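Local coordinates for protein glycosaminoglycan xylosylkinase (Hydra vulgaris, PDB 5XOM) that probably phosphorylates xylose in the glycosaminoglycan linkage region of proteoglycans, as a Fam20-family kinase of the secretory pathway, at residues L221-R229 / Y244-Y254; L315-Y326 / D373-E381. One frame throughout, in Å; residues are numbered along the deposited sequence.

Contact 1: L221-R229 / Y244-Y254; sequences LKLPHPWRR and YCESVVIKEPY
Tyr244 turns the edge of its ring onto one face of the Trp227 indole in a T-shaped pair, the planes at 80° and the centroids of the tyrosine ring and the five-membered indole ring 5.1 Å apart. At the indole's edge lies Cys245 CB, and Val248 CG2 approaches Trp227 CH2 obliquely. With CG anti to the backbone N (chi1 178°), Tyr244 runs alongside the indole in the reverse sense and carries its hydroxyl to the carbonyl preceding Trp227: OH donates to Pro226 O at 2.6 Å, tilted 27° from the carbonyl plane. A phenylalanine in place of Tyr244 would probably leave Pro226 O without this donor and the 225-228 turn less firmly tied to the helix. Pro226 touches two further side chains, CB and CG near Val248 CG1 and CG 3.5 Å from Tyr254 CZ. A water in the plane of the Tyr254 ring, 2.8 Å from Tyr254 OH, links that hydroxyl to Pro224 O; Tyr281 is a further partner of the hydroxyl. The type I turn from His225 to Arg228 is braced internally by Trp227 N on His225 ND1 (3.0 Å), in the imidazole plane. Trp227 NE1 is hydrogen-bonded to Gln317 OE1 of helix 313-318. The contact thus joins the end of edge strand 221-224, paired with strand 280-286, to helix 244-248 and the following loop, whose Pro253 and Tyr254 lean on helix 259-273.

Contact 2: L315-Y326 / D373-E381; sequences LVQCCRLRSSTY and DAVEKCFKE
Cys319 leaves the end of helix 313-318 with positive phi, and there the two backbones come within 5.3 Å, CA of Cys319 to CA of Cys378 on the long helix 358-382. The disulfide between these cysteines closes the approach, SG to SG 2.0 Å with a chi3 of -78°. Each sulfur stands anti to its own carbonyl carbon, beside the backbone N, which turns the two SG atoms into the gap between the helices. Around this covalent link the contact is apolar. Val375, one turn before Cys378, is its hub: CG2 meets Leu315 CD2 at 3.7 Å and Leu321 CD2 at 3.8 Å, both leucine side chains roughly perpendicular to the valine, while CG1 reaches Tyr326 CE1 at 4.2 Å. Ala374 CB fills the place beside it, touched by Leu315 CD2 and by Val316 CG2. Farther along, Phe379 presents its edge to one face of Tyr326 in an offset edge-to-face pair, the planes at 70° and the centroids of the two rings 5.5 Å apart. Tyr326 CG is anti to the backbone N (chi1 176°), and the two side chains reach toward each other, bringing Tyr326 OH 3.6 Å from Phe379 CE1 near the phenylalanine plane. Within the C-terminal Fam20 kinase region, a family of the protein-kinase clan, 315-326 brings the end of helix 313-318, the short strand 321-322 and the start of helix 323-334 against one side of helix 358-382. Leu315 and Leu321 also rest on helix 259-273, strand 321-322 pairs in parallel with strand 388-389, and Phe379 and Tyr326 pack against that strand and helix 384-387.

How the contacts relate
Both contacts are partly buried, with buried residues in the majority only in contact 2, where five of nine touching residues are buried against three of nine in contact 1. Their centres are 18 Å apart, and helix 313-318 joins them: Cys318 is disulfide-bonded to Cys245 of contact 1, while the adjacent Cys319 belongs to contact 2. Consecutive cysteines therefore tie this helix end to two different helices, and Gln317 adds a probable hydrogen bond to Trp227. Contact 1, at a strand end and turn, mixes ring packing with a hydroxyl-carbonyl bond and a water; contact 2, where a helix end, a short strand and a helix start meet a long helix, relies on aliphatic and aromatic packing around its disulfide.

Contact 1: L221-R229 / Y244-Y254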
loop_
_atom_site.group_PDB
_atom_site.type_symbol
_atom_site.label_atom_id
_atom_site.label_comp_id
_atom_site.label_asym_id
_atom_site.label_seq_id
_atom_site.Cartn_x
_atom_site.Cartn_y
_atom_site.Cartn_z
ATOM N N LEU A 221 22.948 13.936 4.092
ATOM C CA LEU A 221 23.845 15.083 4.109
ATOM C C LEU A 221 23.233 16.202 4.942
ATOM O O LEU A 221 22.014 16.393 4.942
ATOM C CB LEU A 221 24.141 15.579 2.691
ATOM C CG LEU A 221 24.980 14.631 1.830
ATOM C CD1 LEU A 221 25.054 15.132 0.400
ATOM C CD2 LEU A 221 26.383 14.473 2.421
ATOM N N LYS A 222 24.086 16.938 5.649
ATOM C CA LYS A 222 23.658 17.965 6.586
ATOM C C LYS A 222 24.212 19.324 6.176
ATOM O O LYS A 222 25.391 19.444 5.832
ATOM C CB LYS A 222 24.115 17.617 8.002
ATOM C CG LYS A 222 23.713 18.623 9.061
ATOM C CD LYS A 222 24.555 18.445 10.312
ATOM C CE LYS A 222 24.442 17.028 10.854
ATOM N NZ LYS A 222 23.227 16.837 11.693
ATOM N N LEU A 223 23.359 20.345 6.228
ATOM C CA LEU A 223 23.723 21.732 5.981
ATOM C C LEU A 223 23.117 22.623 7.053
ATOM O O LEU A 223 22.094 22.272 7.651
ATOM C CB LEU A 223 23.250 22.209 4.598
ATOM C CG LEU A 223 23.952 21.614 3.376
ATOM C CD1 LEU A 223 23.301 22.094 2.081
ATOM C CD2 LEU A 223 25.428 21.986 3.401
ATOM N N PRO A 224 23.734 23.773 7.328
ATOM C CA PRO A 224 23.133 24.715 8.281
ATOM C C PRO A 224 21.834 25.299 7.742
ATOM O O PRO A 224 21.718 25.611 6.555
ATOM C CB PRO A 224 24.209 25.799 8.443
ATOM C CG PRO A 224 25.073 25.670 7.235
ATOM C CD PRO A 224 25.062 24.218 6.870
ATOM N N HIS A 225 20.858 25.452 8.632
ATOM C CA HIS A 225 19.570 26.026 8.255
ATOM C C HIS A 225 19.707 27.539 8.117
ATOM O O HIS A 225 20.185 28.197 9.046
ATOM C CB HIS A 225 18.512 25.700 9.304
ATOM C CG HIS A 225 17.105 25.786 8.798
ATOM N ND1 HIS A 225 16.547 26.962 8.348
ATOM C CD2 HIS A 225 16.131 24.849 8.711
ATOM C CE1 HIS A 225 15.299 26.741 7.978
ATOM N NE2 HIS A 225 15.019 25.468 8.192
ATOM N N PRO A 226 19.331 28.122 6.971
ATOM C CA PRO A 226 19.429 29.584 6.819
ATOM C C PRO A 226 18.699 30.356 7.908
ATOM O O PRO A 226 19.033 31.513 8.178
ATOM C CB PRO A 226 18.808 29.835 5.439
ATOM C CG PRO A 226 19.051 28.570 4.688
ATOM C CD PRO A 226 18.937 27.462 5.714
ATOM N N TRP A 227 17.700 29.736 8.541
ATOM C CA TRP A 227 16.924 30.391 9.587
ATOM C C TRP A 227 17.280 29.891 10.982
ATOM O O TRP A 227 16.486 30.048 11.915
ATOM C CB TRP A 227 15.429 30.220 9.314
ATOM C CG TRP A 227 14.930 31.154 8.250
ATOM C CD1 TRP A 227 14.406 32.399 8.440
ATOM C CD2 TRP A 227 14.916 30.925 6.834
ATOM N NE1 TRP A 227 14.066 32.960 7.232
ATOM C CE2 TRP A 227 14.367 32.076 6.230
ATOM C CE3 TRP A 227 15.311 29.860 6.018
ATOM C CZ2 TRP A 227 14.202 32.191 4.851
ATOM C CZ3 TRP A 227 15.144 29.975 4.648
ATOM C CH2 TRP A 227 14.596 31.132 4.078
ATOM N N ARG A 228 18.466 29.309 11.149
ATOM C CA ARG A 228 18.898 28.839 12.456
ATOM C C ARG A 228 19.041 29.997 13.439
ATOM O O ARG A 228 19.223 31.159 13.061
ATOM C CB ARG A 228 20.224 28.084 12.342
ATOM C CG ARG A 228 21.412 28.936 11.911
ATOM C CD ARG A 228 22.586 28.042 11.541
ATOM N NE ARG A 228 23.775 28.797 11.150
ATOM C CZ ARG A 228 23.978 29.296 9.933
ATOM N NH1 ARG A 228 23.069 29.132 8.980
ATOM N NH2 ARG A 228 25.093 29.967 9.667
ATOM N N ARG A 229 18.956 29.661 14.721
ATOM C CA ARG A 229 19.085 30.633 15.790
ATOM C C ARG A 229 20.552 30.829 16.153
ATOM O O ARG A 229 21.439 30.099 15.702
ATOM C CB ARG A 229 18.280 30.189 17.013
ATOM C CG ARG A 229 16.819 30.032 16.697
ATOM C CD ARG A 229 16.054 29.255 17.748
ATOM N NE ARG A 229 14.696 29.037 17.264
ATOM C CZ ARG A 229 13.723 29.935 17.362
ATOM N NH1 ARG A 229 13.956 31.104 17.940
ATOM N NH2 ARG A 229 12.517 29.664 16.882
ATOM N N TYR A 244 14.982 39.136 4.219
ATOM C CA TYR A 244 16.041 38.139 4.346
ATOM C C TYR A 244 15.921 37.012 3.323
ATOM O O TYR A 244 16.943 36.497 2.856
ATOM C CB TYR A 244 16.020 37.558 5.760
ATOM C CG TYR A 244 17.037 36.468 6.005
ATOM C CD1 TYR A 244 18.384 36.773 6.161
ATOM C CD2 TYR A 244 16.655 35.134 6.054
ATOM C CE1 TYR A 244 19.319 35.783 6.385
ATOM C CE2 TYR A 244 17.584 34.132 6.277
ATOM C CZ TYR A 244 18.914 34.461 6.438
ATOM O OH TYR A 244 19.838 33.464 6.657
ATOM N N CYS A 245 14.695 36.602 2.970
ATOM C CA CYS A 245 14.540 35.512 2.005
ATOM C C CYS A 245 15.136 35.889 0.657
ATOM O O CYS A 245 15.740 35.049 -0.020
ATOM C CB CYS A 245 13.067 35.131 1.845
ATOM S SG CYS A 245 12.780 33.611 0.870
ATOM N N GLU A 246 14.966 37.149 0.249
ATOM C CA GLU A 246 15.569 37.638 -0.986
ATOM C C GLU A 246 17.069 37.368 -1.018
ATOM O O GLU A 246 17.635 37.067 -2.073
ATOM C CB GLU A 246 15.284 39.133 -1.120
ATOM C CG GLU A 246 13.802 39.465 -1.232
ATOM C CD GLU A 246 13.524 40.957 -1.152
ATOM O OE1 GLU A 246 14.444 41.758 -1.427
ATOM O OE2 GLU A 246 12.370 41.329 -0.840
ATOM N N SER A 247 17.728 37.460 0.141
ATOM C CA SER A 247 19.159 37.175 0.220
ATOM C C SER A 247 19.457 35.678 0.118
ATOM O O SER A 247 20.496 35.294 -0.428
ATOM C CB SER A 247 19.722 37.745 1.519
ATOM O OG SER A 247 20.839 37.063 1.932
ATOM N N VAL A 248 18.578 34.828 0.655
ATOM C CA VAL A 248 18.831 33.389 0.665
ATOM C C VAL A 248 18.776 32.816 -0.747
ATOM O O VAL A 248 19.595 31.970 -1.119
ATOM C CB VAL A 248 17.835 32.678 1.597
ATOM C CG1 VAL A 248 18.036 31.166 1.548
ATOM C CG2 VAL A 248 17.986 33.200 3.012
ATOM N N VAL A 249 17.797 33.249 -1.544
ATOM C CA VAL A 249 17.551 32.662 -2.858
ATOM C C VAL A 249 18.655 32.913 -3.878
ATOM O O VAL A 249 18.592 32.362 -4.980
ATOM C CB VAL A 249 16.233 33.194 -3.431
ATOM C CG1 VAL A 249 15.121 33.053 -2.407
ATOM C CG2 VAL A 249 16.409 34.650 -3.869
ATOM N N ILE A 250 19.658 33.729 -3.554
ATOM C CA ILE A 250 20.690 34.047 -4.540
ATOM C C ILE A 250 21.825 33.020 -4.531
ATOM O O ILE A 250 22.443 32.780 -5.573
ATOM C CB ILE A 250 21.215 35.484 -4.359
ATOM C CG1 ILE A 250 22.058 35.621 -3.090
ATOM C CG2 ILE A 250 20.056 36.477 -4.351
ATOM C CD1 ILE A 250 22.479 37.047 -2.789
ATOM N N LYS A 251 22.124 32.412 -3.386
ATOM C CA LYS A 251 23.123 31.353 -3.353
ATOM C C LYS A 251 22.463 29.980 -3.494
ATOM O O LYS A 251 21.287 29.789 -3.170
ATOM C CB LYS A 251 23.920 31.399 -2.045
ATOM C CG LYS A 251 25.225 32.188 -2.083
ATOM C CD LYS A 251 26.122 31.783 -0.910
ATOM C CE LYS A 251 27.440 32.547 -0.894
ATOM N NZ LYS A 251 28.228 32.258 0.341
ATOM N N GLU A 252 23.257 29.009 -3.945
ATOM C CA GLU A 252 22.791 27.628 -4.100
ATOM C C GLU A 252 22.761 27.015 -2.712
ATOM O O GLU A 252 23.533 27.422 -1.851
ATOM C CB GLU A 252 23.713 26.794 -5.007
ATOM C CG GLU A 252 23.363 26.743 -6.497
ATOM C CD GLU A 252 24.434 26.020 -7.322
ATOM O OE1 GLU A 252 25.638 26.266 -7.098
ATOM O OE2 GLU A 252 24.068 25.158 -8.156
ATOM N N PRO A 253 21.880 26.038 -2.477
ATOM C CA PRO A 253 20.899 25.327 -3.309
ATOM C C PRO A 253 19.491 25.907 -3.221
ATOM O O PRO A 253 18.512 25.196 -3.458
ATOM C CB PRO A 253 20.938 23.919 -2.725
ATOM C CG PRO A 253 21.190 24.157 -1.268
ATOM C CD PRO A 253 22.002 25.421 -1.147
ATOM N N TYR A 254 19.384 27.175 -2.847
ATOM C CA TYR A 254 18.086 27.816 -2.696
ATOM C C TYR A 254 17.644 28.568 -3.947
ATOM O O TYR A 254 16.551 29.147 -3.947
ATOM C CB TYR A 254 18.102 28.733 -1.464
ATOM C CG TYR A 254 18.691 28.017 -0.266
ATOM C CD1 TYR A 254 17.989 26.996 0.366
ATOM C CD2 TYR A 254 19.960 28.329 0.207
ATOM C CE1 TYR A 254 18.528 26.317 1.447
ATOM C CE2 TYR A 254 20.507 27.656 1.286
ATOM C CZ TYR A 254 19.784 26.650 1.902
ATOM O OH TYR A 254 20.318 25.974 2.975
HETATM O O HOH W 1 22.755 26.466 4.167
#

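Contact 2: L315-Y326 / D373-E381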
loop_
_atom_site.group_PDB
_atom_site.type_symbol
_atom_site.label_atom_id
_atom_site.label_comp_id
_atom_site.label_asym_id
_atom_site.label_seq_id
_atom_site.Cartn_x
_atom_site.Cartn_y
_atom_site.Cartn_z
ATOM N N LEU A 315 8.304 30.533 5.952
ATOM C CA LEU A 315 7.054 30.805 5.254
ATOM C C LEU A 315 6.698 32.285 5.304
ATOM O O LEU A 315 6.303 32.865 4.287
ATOM C CB LEU A 315 5.916 29.965 5.841
ATOM C CG LEU A 315 4.534 30.293 5.275
ATOM C CD1 LEU A 315 4.392 29.739 3.867
ATOM C CD2 LEU A 315 3.452 29.735 6.187
ATOM N N VAL A 316 6.861 32.915 6.468
ATOM C CA VAL A 316 6.415 34.298 6.640
ATOM C C VAL A 316 7.269 35.255 5.815
ATOM O O VAL A 316 6.757 36.216 5.230
ATOM C CB VAL A 316 6.421 34.674 8.134
ATOM C CG1 VAL A 316 6.174 36.160 8.317
ATOM C CG2 VAL A 316 5.364 33.867 8.884
ATOM N N GLN A 317 8.580 35.013 5.754
ATOM C CA GLN A 317 9.454 35.930 5.033
ATOM C C GLN A 317 9.487 35.633 3.537
ATOM O O GLN A 317 9.589 36.561 2.728
ATOM C CB GLN A 317 10.862 35.898 5.635
ATOM C CG GLN A 317 10.927 36.520 7.034
ATOM C CD GLN A 317 12.323 36.526 7.621
ATOM O OE1 GLN A 317 13.201 35.782 7.187
ATOM N NE2 GLN A 317 12.549 37.387 8.607
ATOM N N CYS A 318 9.395 34.359 3.144
ATOM C CA CYS A 318 9.476 34.006 1.729
ATOM C C CYS A 318 8.138 34.107 1.006
ATOM O O CYS A 318 8.113 34.421 -0.190
ATOM C CB CYS A 318 10.024 32.580 1.564
ATOM S SG CYS A 318 11.751 32.346 2.094
ATOM N N CYS A 319 7.029 33.865 1.708
ATOM C CA CYS A 319 5.697 33.834 1.103
ATOM C C CYS A 319 5.691 33.002 -0.176
ATOM O O CYS A 319 5.285 33.454 -1.249
ATOM C CB CYS A 319 5.163 35.244 0.861
ATOM S SG CYS A 319 4.515 36.004 2.376
ATOM N N ARG A 320 6.227 31.792 -0.064
ATOM C CA ARG A 320 6.078 30.768 -1.081
ATOM C C ARG A 320 5.609 29.498 -0.389
ATOM O O ARG A 320 6.011 29.213 0.746
ATOM C CB ARG A 320 7.394 30.539 -1.831
ATOM C CG ARG A 320 7.947 31.821 -2.468
ATOM C CD ARG A 320 9.394 31.668 -2.912
ATOM N NE ARG A 320 9.565 30.585 -3.870
ATOM C CZ ARG A 320 9.390 30.723 -5.182
ATOM N NH1 ARG A 320 9.052 31.905 -5.685
ATOM N NH2 ARG A 320 9.558 29.682 -5.988
ATOM N N LEU A 321 4.747 28.745 -1.058
ATOM C CA LEU A 321 4.184 27.551 -0.451
ATOM C C LEU A 321 3.891 26.551 -1.548
ATOM O O LEU A 321 3.242 26.891 -2.542
ATOM C CB LEU A 321 2.908 27.860 0.343
ATOM C CG LEU A 321 2.202 26.660 0.992
ATOM C CD1 LEU A 321 3.131 25.894 1.933
ATOM C CD2 LEU A 321 0.946 27.103 1.730
ATOM N N ARG A 322 4.382 25.330 -1.364
ATOM C CA ARG A 322 4.157 24.285 -2.349
ATOM C C ARG A 322 2.677 23.960 -2.450
ATOM O O ARG A 322 1.972 23.877 -1.441
ATOM C CB ARG A 322 4.951 23.038 -1.983
ATOM C CG ARG A 322 4.572 21.804 -2.784
ATOM C CD ARG A 322 5.571 20.673 -2.564
ATOM N NE ARG A 322 6.901 20.992 -3.075
ATOM C CZ ARG A 322 8.001 20.959 -2.338
ATOM N NH1 ARG A 322 7.955 20.624 -1.048
ATOM N NH2 ARG A 322 9.180 21.259 -2.878
ATOM N N SER A 323 2.215 23.759 -3.686
ATOM C CA SER A 323 0.787 23.615 -3.943
ATOM C C SER A 323 0.200 22.411 -3.214
ATOM O O SER A 323 -0.871 22.512 -2.607
ATOM C CB SER A 323 0.534 23.520 -5.448
ATOM O OG SER A 323 -0.842 23.312 -5.728
ATOM N N SER A 324 0.861 21.250 -3.298
ATOM C CA SER A 324 0.337 20.058 -2.631
ATOM C C SER A 324 0.233 20.261 -1.121
ATOM O O SER A 324 -0.710 19.772 -0.485
ATOM C CB SER A 324 1.198 18.831 -2.944
ATOM O OG SER A 324 2.565 19.054 -2.649
ATOM N N THR A 325 1.204 20.960 -0.527
ATOM C CA THR A 325 1.146 21.250 0.903
ATOM C C THR A 325 -0.076 22.100 1.236
ATOM O O THR A 325 -0.807 21.815 2.191
ATOM C CB THR A 325 2.428 21.955 1.348
ATOM O OG1 THR A 325 3.559 21.129 1.044
ATOM C CG2 THR A 325 2.402 22.207 2.856
ATOM N N TYR A 326 -0.311 23.154 0.450
ATOM C CA TYR A 326 -1.474 24.010 0.661
ATOM C C TYR A 326 -2.774 23.220 0.568
ATOM O O TYR A 326 -3.673 23.383 1.400
ATOM C CB TYR A 326 -1.461 25.143 -0.361
ATOM C CG TYR A 326 -2.664 26.057 -0.326
ATOM C CD1 TYR A 326 -2.939 26.839 0.790
ATOM C CD2 TYR A 326 -3.519 26.146 -1.418
ATOM C CE1 TYR A 326 -4.040 27.683 0.816
ATOM C CE2 TYR A 326 -4.619 26.983 -1.402
ATOM C CZ TYR A 326 -4.874 27.751 -0.285
ATOM O OH TYR A 326 -5.972 28.583 -0.269
ATOM N N ASP A 373 -3.523 31.545 8.934
ATOM C CA ASP A 373 -3.450 33.001 8.990
ATOM C C ASP A 373 -2.191 33.516 8.301
ATOM O O ASP A 373 -2.237 34.496 7.546
ATOM C CB ASP A 373 -3.501 33.478 10.443
ATOM C CG ASP A 373 -4.837 33.196 11.108
ATOM O OD1 ASP A 373 -5.808 32.866 10.391
ATOM O OD2 ASP A 373 -4.912 33.306 12.352
ATOM N N ALA A 374 -1.046 32.884 8.574
ATOM C CA ALA A 374 0.205 33.322 7.961
ATOM C C ALA A 374 0.157 33.181 6.446
ATOM O O ALA A 374 0.640 34.057 5.716
ATOM C CB ALA A 374 1.382 32.533 8.535
ATOM N N VAL A 375 -0.433 32.090 5.957
ATOM C CA VAL A 375 -0.546 31.886 4.519
ATOM C C VAL A 375 -1.493 32.913 3.911
ATOM O O VAL A 375 -1.195 33.516 2.873
ATOM C CB VAL A 375 -0.996 30.442 4.219
ATOM C CG1 VAL A 375 -1.427 30.304 2.763
ATOM C CG2 VAL A 375 0.110 29.454 4.550
ATOM N N GLU A 376 -2.636 33.150 4.562
ATOM C CA GLU A 376 -3.581 34.139 4.058
ATOM C C GLU A 376 -2.968 35.537 4.058
ATOM O O GLU A 376 -3.261 36.352 3.174
ATOM C CB GLU A 376 -4.875 34.101 4.870
ATOM C CG GLU A 376 -5.855 33.047 4.353
ATOM C CD GLU A 376 -6.932 32.682 5.358
ATOM O OE1 GLU A 376 -7.058 33.383 6.385
ATOM O OE2 GLU A 376 -7.641 31.675 5.130
ATOM N N LYS A 377 -2.124 35.841 5.049
ATOM C CA LYS A 377 -1.403 37.111 5.025
ATOM C C LYS A 377 -0.453 37.190 3.837
ATOM O O LYS A 377 -0.290 38.258 3.233
ATOM C CB LYS A 377 -0.622 37.312 6.322
ATOM C CG LYS A 377 0.171 38.607 6.333
ATOM C CD LYS A 377 0.880 38.853 7.655
ATOM C CE LYS A 377 1.350 40.298 7.746
ATOM N NZ LYS A 377 1.607 40.720 9.149
ATOM N N CYS A 378 0.193 36.071 3.489
ATOM C CA CYS A 378 1.032 36.054 2.293
ATOM C C CYS A 378 0.211 36.320 1.041
ATOM O O CYS A 378 0.653 37.049 0.145
ATOM C CB CYS A 378 1.771 34.716 2.174
ATOM S SG CYS A 378 3.280 34.579 3.171
ATOM N N PHE A 379 -0.997 35.756 0.969
ATOM C CA PHE A 379 -1.858 36.009 -0.180
ATOM C C PHE A 379 -2.222 37.482 -0.285
ATOM O O PHE A 379 -2.206 38.054 -1.379
ATOM C CB PHE A 379 -3.126 35.157 -0.093
ATOM C CG PHE A 379 -2.885 33.687 -0.307
ATOM C CD1 PHE A 379 -3.924 32.784 -0.200
ATOM C CD2 PHE A 379 -1.632 33.213 -0.618
ATOM C CE1 PHE A 379 -3.695 31.426 -0.397
ATOM C CE2 PHE A 379 -1.416 31.862 -0.808
ATOM C CZ PHE A 379 -2.444 30.977 -0.700
ATOM N N LYS A 380 -2.540 38.118 0.843
ATOM C CA LYS A 380 -2.971 39.510 0.792
ATOM C C LYS A 380 -1.873 40.419 0.260
ATOM O O LYS A 380 -2.158 41.400 -0.442
ATOM C CB LYS A 380 -3.422 39.970 2.182
ATOM C CG LYS A 380 -3.312 41.472 2.417
ATOM C CD LYS A 380 -4.454 42.012 3.266
ATOM C CE LYS A 380 -5.794 41.881 2.542
ATOM N NZ LYS A 380 -6.883 42.652 3.217
ATOM N N GLU A 381 -0.616 40.100 0.548
ATOM C CA GLU A 381 0.486 41.011 0.288
ATOM C C GLU A 381 1.325 40.616 -0.921
ATOM O O GLU A 381 2.221 41.373 -1.307
ATOM C CB GLU A 381 1.359 41.119 1.536
ATOM C CG GLU A 381 0.558 41.586 2.743
ATOM C CD GLU A 381 1.329 41.516 4.043
ATOM O OE1 GLU A 381 2.490 41.053 4.029
ATOM O OE2 GLU A 381 0.769 41.926 5.081
#